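Long-range contacts in A-type flavoprotein (PDB 2Q9U), which probably scavenges oxygen, reducing it at a diiron centre with electrons passed on by a bound flavin mononucleotide: residues T299-H304 against N331-L336; T337-K342 against D366-D371. One frame throughout, in Å; residues are numbered along the deposited sequence.

Interaction 1 of 2, residues T299-H304 against N331-L336; sequences TKVALH and NYVRGL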
loop_
_atom_site.group_PDB
_atom_site.type_symbol
_atom_site.label_atom_id
_atom_site.label_comp_id
_atom_site.label_asym_id
_atom_site.label_seq_id
_atom_site.Cartn_x
_atom_site.Cartn_y
_atom_site.Cartn_z
ATOM N N THR A 299 -9.992 3.875 10.166
ATOM C CA THR A 299 -10.043 3.033 11.371
ATOM C C THR A 299 -9.355 3.724 12.573
ATOM O O THR A 299 -9.850 3.701 13.713
ATOM C CB THR A 299 -9.407 1.641 11.114
ATOM O OG1 THR A 299 -9.964 1.098 9.903
ATOM C CG2 THR A 299 -9.675 0.682 12.302
ATOM N N LYS A 300 -8.212 4.333 12.294
ATOM C CA LYS A 300 -7.471 5.085 13.300
ATOM C C LYS A 300 -8.171 6.417 13.642
ATOM O O LYS A 300 -8.152 6.873 14.796
ATOM C CB LYS A 300 -6.024 5.254 12.809
ATOM C CG LYS A 300 -5.339 3.853 12.820
ATOM C CD LYS A 300 -3.962 3.788 12.201
ATOM C CE LYS A 300 -3.494 2.316 12.172
ATOM N NZ LYS A 300 -4.298 1.442 11.218
ATOM N N VAL A 301 -8.792 7.029 12.645
ATOM C CA VAL A 301 -9.594 8.241 12.898
ATOM C C VAL A 301 -10.686 7.913 13.952
ATOM O O VAL A 301 -10.897 8.666 14.933
ATOM C CB VAL A 301 -10.191 8.807 11.570
ATOM C CG1 VAL A 301 -11.183 9.943 11.829
ATOM C CG2 VAL A 301 -9.053 9.304 10.618
ATOM N N ALA A 302 -11.376 6.799 13.743
ATOM C CA ALA A 302 -12.425 6.350 14.683
ATOM C C ALA A 302 -11.809 6.074 16.046
ATOM O O ALA A 302 -12.298 6.559 17.054
ATOM C CB ALA A 302 -13.174 5.117 14.142
ATOM N N LEU A 303 -10.711 5.326 16.074
ATOM C CA LEU A 303 -10.015 5.059 17.338
ATOM C C LEU A 303 -9.744 6.325 18.180
ATOM O O LEU A 303 -10.019 6.363 19.399
ATOM C CB LEU A 303 -8.693 4.351 17.048
ATOM C CG LEU A 303 -7.703 4.122 18.206
ATOM C CD1 LEU A 303 -8.341 3.210 19.306
ATOM C CD2 LEU A 303 -6.393 3.541 17.705
ATOM N N HIS A 304 -9.186 7.348 17.545
ATOM C CA HIS A 304 -8.734 8.513 18.276
ATOM C C HIS A 304 -9.837 9.487 18.621
ATOM O O HIS A 304 -9.849 10.020 19.718
ATOM C CB HIS A 304 -7.511 9.178 17.596
ATOM C CG HIS A 304 -6.272 8.352 17.739
ATOM N ND1 HIS A 304 -5.651 8.167 18.955
ATOM C CD2 HIS A 304 -5.572 7.616 16.843
ATOM C CE1 HIS A 304 -4.593 7.387 18.798
ATOM N NE2 HIS A 304 -4.534 7.028 17.529
ATOM N N ASN A 331 -17.630 11.355 6.884
ATOM C CA ASN A 331 -18.687 10.344 6.677
ATOM C C ASN A 331 -18.609 9.244 7.748
ATOM O O ASN A 331 -19.617 8.881 8.390
ATOM C CB ASN A 331 -18.577 9.737 5.261
ATOM C CG ASN A 331 -19.402 8.430 5.092
ATOM O OD1 ASN A 331 -19.082 7.401 5.692
ATOM N ND2 ASN A 331 -20.419 8.468 4.242
ATOM N N TYR A 332 -17.398 8.724 7.943
ATOM C CA TYR A 332 -17.199 7.583 8.821
ATOM C C TYR A 332 -17.518 7.982 10.260
ATOM O O TYR A 332 -18.274 7.280 10.959
ATOM C CB TYR A 332 -15.749 7.085 8.732
ATOM C CG TYR A 332 -15.568 5.705 9.296
ATOM C CD1 TYR A 332 -16.412 4.647 8.912
ATOM C CD2 TYR A 332 -14.567 5.439 10.203
ATOM C CE1 TYR A 332 -16.213 3.345 9.442
ATOM C CE2 TYR A 332 -14.351 4.155 10.704
ATOM C CZ TYR A 332 -15.176 3.112 10.317
ATOM O OH TYR A 332 -14.966 1.823 10.836
ATOM N N VAL A 333 -16.953 9.111 10.687
ATOM C CA VAL A 333 -17.138 9.616 12.045
ATOM C C VAL A 333 -18.609 9.983 12.335
ATOM O O VAL A 333 -19.127 9.708 13.445
ATOM C CB VAL A 333 -16.149 10.799 12.322
ATOM C CG1 VAL A 333 -16.594 11.615 13.506
ATOM C CG2 VAL A 333 -14.735 10.257 12.545
ATOM N N ARG A 334 -19.272 10.587 11.344
ATOM C CA ARG A 334 -20.702 10.913 11.419
ATOM C C ARG A 334 -21.529 9.643 11.652
ATOM O O ARG A 334 -22.342 9.606 12.570
ATOM C CB ARG A 334 -21.182 11.630 10.138
ATOM C CG ARG A 334 -22.711 11.919 10.065
ATOM C CD ARG A 334 -23.112 12.613 8.737
ATOM N NE ARG A 334 -23.226 11.648 7.617
ATOM C CZ ARG A 334 -22.495 11.640 6.502
ATOM N NH1 ARG A 334 -21.544 12.556 6.288
ATOM N NH2 ARG A 334 -22.724 10.709 5.580
ATOM N N GLY A 335 -21.293 8.613 10.836
ATOM C CA GLY A 335 -22.034 7.342 10.912
ATOM C C GLY A 335 -21.870 6.692 12.276
ATOM O O GLY A 335 -22.809 6.084 12.819
ATOM N N LEU A 336 -20.674 6.807 12.838
ATOM C CA LEU A 336 -20.376 6.198 14.135
ATOM C C LEU A 336 -20.713 7.072 15.342
ATOM O O LEU A 336 -20.610 6.604 16.459
ATOM C CB LEU A 336 -18.899 5.719 14.169
ATOM C CG LEU A 336 -18.583 4.499 13.282
ATOM C CD1 LEU A 336 -17.061 4.393 13.005
ATOM C CD2 LEU A 336 -19.137 3.187 13.846
HETATM O O HOH W 1 -12.531 1.288 9.262
#
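Ala302 and Val333 form the closest CA pair between segments 299-304 and 331-336 of the flavodoxin-like domain, 6.3 Å apart. The axes of these short helical segments come within 9.8 Å at a signed crossing angle of -46°. Each helix joins two strands that follow one another in the chain, 287-292 to 310-314 and 310-314 to 344-350, and Val301 also touches Leu291 and Val262 of that parallel sheet.

Apolar side chains carry the direct contact, with no hydrogen bond between the segments. Val301 and Val333 cross at about a right angle and meet through one methyl each, CG1 of Val301 lying 3.6 Å from CG2 of Val333. Ala302 CB sits 3.8 Å from Tyr332 CE2, oblique to the ring. With CG anti to the backbone N (chi1 -164°), Tyr332 reaches across toward the first helix, while Leu336 CD1 covers one face of its ring toward the rim and also meets Ala302 CB at 4.1 Å.

The polar ends are bonded to distant parts of the same chain: Tyr332 OH to Asn202 OD1 of helix 189-204, in the beta-lactamase-like part, and Thr299 OG1 to the backbone N of His34. One water bridges Thr299 OG1 (2.7 Å) and Tyr332 OH, to which it donates at 2.9 Å.

Interaction 2 of 2, residues T337-K342 against D366-D371; sequences TLIKGK and DGCKAD
Ile339 lies against Cys368 and Ala370 where two connections of the flavodoxin-like alpha/beta fold meet, the loop from helix 324-336 to strand 344-350 and the chain leaving helix 356-367. Its CG1 occupies the position between backbone N and carbonyl carbon (chi1 69°), and from there the CG1-CD1 arm runs alongside Cys368. CG1 is 3.7 Å from Cys368 CB, and the tip CD1 stands 4.1 Å from Ala370 CB. Val333 touches the same isoleucine, extending this apolar patch into helix 324-336.

On the exposed side, Lys340 and Lys369 lie side by side and point the same way, Lys340 NZ passing 3.8 Å from Lys369 CD. Their amino groups remain 5.4 Å apart between the NZ atoms. Lys369, bent at chi2 and chi4, turns its NZ back to donate to the carbonyls of Asp366 and Gly367, which would be expected to temper the like-charge repulsion.

The backbones are joined by two hydrogen bonds. Gly341, at positive phi in the type II turn 339-342, donates nearly straight (173°) to Lys369 O. Asp371 N gives a more bent bond to Lys342 O (142°), coming from above the carbonyl plane. Beyond it a water donates to both Gly341 O and Asp371 OD2, 2.7 Å from the carboxylate oxygen.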
loop_
_atom_site.group_PDB
_atom_site.type_symbol
_atom_site.label_atom_id
_atom_site.label_comp_id
_atom_site.label_asym_id
_atom_site.label_seq_id
_atom_site.Cartn_x
_atom_site.Cartn_y
_atom_site.Cartn_z
ATOM N N THR A 337 -21.107 8.328 15.110
ATOM C CA THR A 337 -21.547 9.295 16.162
ATOM C C THR A 337 -20.466 9.663 17.201
ATOM O O THR A 337 -20.767 10.270 18.237
ATOM C CB THR A 337 -22.866 8.828 16.938
ATOM O OG1 THR A 337 -22.541 7.786 17.887
ATOM C CG2 THR A 337 -23.936 8.322 15.976
ATOM N N LEU A 338 -19.207 9.342 16.884
ATOM C CA LEU A 338 -18.076 9.466 17.807
ATOM C C LEU A 338 -17.789 10.869 18.323
ATOM O O LEU A 338 -17.203 11.014 19.378
ATOM C CB LEU A 338 -16.811 8.933 17.134
ATOM C CG LEU A 338 -16.931 7.465 16.703
ATOM C CD1 LEU A 338 -15.718 7.086 15.825
ATOM C CD2 LEU A 338 -17.064 6.556 17.899
ATOM N N ILE A 339 -18.184 11.902 17.589
ATOM C CA ILE A 339 -17.916 13.262 18.081
ATOM C C ILE A 339 -19.178 14.064 18.388
ATOM O O ILE A 339 -19.121 15.283 18.604
ATOM C CB ILE A 339 -16.956 14.073 17.160
ATOM C CG1 ILE A 339 -17.625 14.415 15.811
ATOM C CG2 ILE A 339 -15.568 13.365 17.018
ATOM C CD1 ILE A 339 -16.805 15.363 14.916
ATOM N N LYS A 340 -20.316 13.385 18.440
ATOM C CA LYS A 340 -21.565 14.063 18.794
ATOM C C LYS A 340 -21.381 14.763 20.156
ATOM O O LYS A 340 -20.911 14.137 21.112
ATOM C CB LYS A 340 -22.703 13.041 18.827
ATOM C CG LYS A 340 -24.047 13.561 19.238
ATOM C CD LYS A 340 -25.041 12.390 19.286
ATOM C CE LYS A 340 -25.369 11.858 17.884
ATOM N NZ LYS A 340 -26.454 12.668 17.255
ATOM N N GLY A 341 -21.726 16.053 20.218
ATOM C CA GLY A 341 -21.604 16.862 21.436
ATOM C C GLY A 341 -20.213 17.386 21.779
ATOM O O GLY A 341 -20.076 18.152 22.730
ATOM N N LYS A 342 -19.190 16.994 21.004
ATOM C CA LYS A 342 -17.784 17.298 21.345
ATOM C C LYS A 342 -17.325 18.622 20.734
ATOM O O LYS A 342 -17.712 18.939 19.606
ATOM C CB LYS A 342 -16.834 16.179 20.888
ATOM C CG LYS A 342 -17.166 14.817 21.501
ATOM C CD LYS A 342 -15.992 13.871 21.350
ATOM C CE LYS A 342 -16.234 12.528 22.018
ATOM N NZ LYS A 342 -15.041 11.643 21.891
ATOM N N ASP A 366 -23.933 20.041 11.389
ATOM C CA ASP A 366 -25.219 19.464 10.981
ATOM C C ASP A 366 -25.194 17.947 10.776
ATOM O O ASP A 366 -26.198 17.262 11.013
ATOM C CB ASP A 366 -25.761 20.153 9.715
ATOM C CG ASP A 366 -25.910 21.663 9.888
ATOM O OD1 ASP A 366 -26.022 22.138 11.049
ATOM O OD2 ASP A 366 -25.903 22.372 8.860
ATOM N N GLY A 367 -24.049 17.415 10.348
ATOM C CA GLY A 367 -23.910 15.951 10.156
ATOM C C GLY A 367 -23.474 15.272 11.437
ATOM O O GLY A 367 -24.200 14.420 11.964
ATOM N N CYS A 368 -22.311 15.659 11.978
ATOM C CA CYS A 368 -21.794 14.986 13.186
ATOM C C CYS A 368 -22.444 15.449 14.484
ATOM O O CYS A 368 -22.275 14.815 15.525
ATOM C CB CYS A 368 -20.273 15.135 13.299
ATOM S SG CYS A 368 -19.393 14.467 11.886
ATOM N N LYS A 369 -23.151 16.573 14.430
ATOM C CA LYS A 369 -23.698 17.220 15.618
ATOM C C LYS A 369 -22.678 17.467 16.738
ATOM O O LYS A 369 -22.952 17.280 17.937
ATOM C CB LYS A 369 -24.968 16.494 16.066
ATOM C CG LYS A 369 -26.065 16.758 15.013
ATOM C CD LYS A 369 -26.979 15.608 14.837
ATOM C CE LYS A 369 -27.744 15.752 13.548
ATOM N NZ LYS A 369 -27.164 14.960 12.453
ATOM N N ALA A 370 -21.500 17.927 16.318
ATOM C CA ALA A 370 -20.461 18.350 17.221
ATOM C C ALA A 370 -20.790 19.755 17.748
ATOM O O ALA A 370 -21.645 20.457 17.192
ATOM C CB ALA A 370 -19.102 18.357 16.501
ATOM N N ASP A 371 -20.106 20.126 18.822
ATOM C CA ASP A 371 -20.126 21.479 19.385
ATOM C C ASP A 371 -19.171 22.384 18.592
ATOM O O ASP A 371 -17.986 22.556 18.949
ATOM C CB ASP A 371 -19.756 21.385 20.873
ATOM C CG ASP A 371 -19.663 22.741 21.566
ATOM O OD1 ASP A 371 -20.052 23.767 20.976
ATOM O OD2 ASP A 371 -19.193 22.770 22.729
HETATM O O HOH W 2 -19.008 20.371 23.962
#

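How the interactions relate
Interactions 1 and 2 lie in series along the chain, their centres about 11 Å apart, and are joined through helix 324-336, whose last turns lie in interaction 1 and whose following loop opens interaction 2. They touch directly, since Ala302 CA packs on Leu338 CD1 at 3.6 Å and Arg334 CB on Cys368 SG at 3.8 Å. Interaction 1 is wholly buried between helices and apolar in its direct contacts. Interaction 2 is partly exposed and buries more surface, 344 against 189 Å². Each has one bridging water, but direct backbone hydrogen bonds between segments occur only in interaction 2. Helix 189-204 borders interaction 1, whereas Lys342 NZ donates to the carbonyls of Thr305, Tyr306 and Ser308, at and just after the end of helix 298-306.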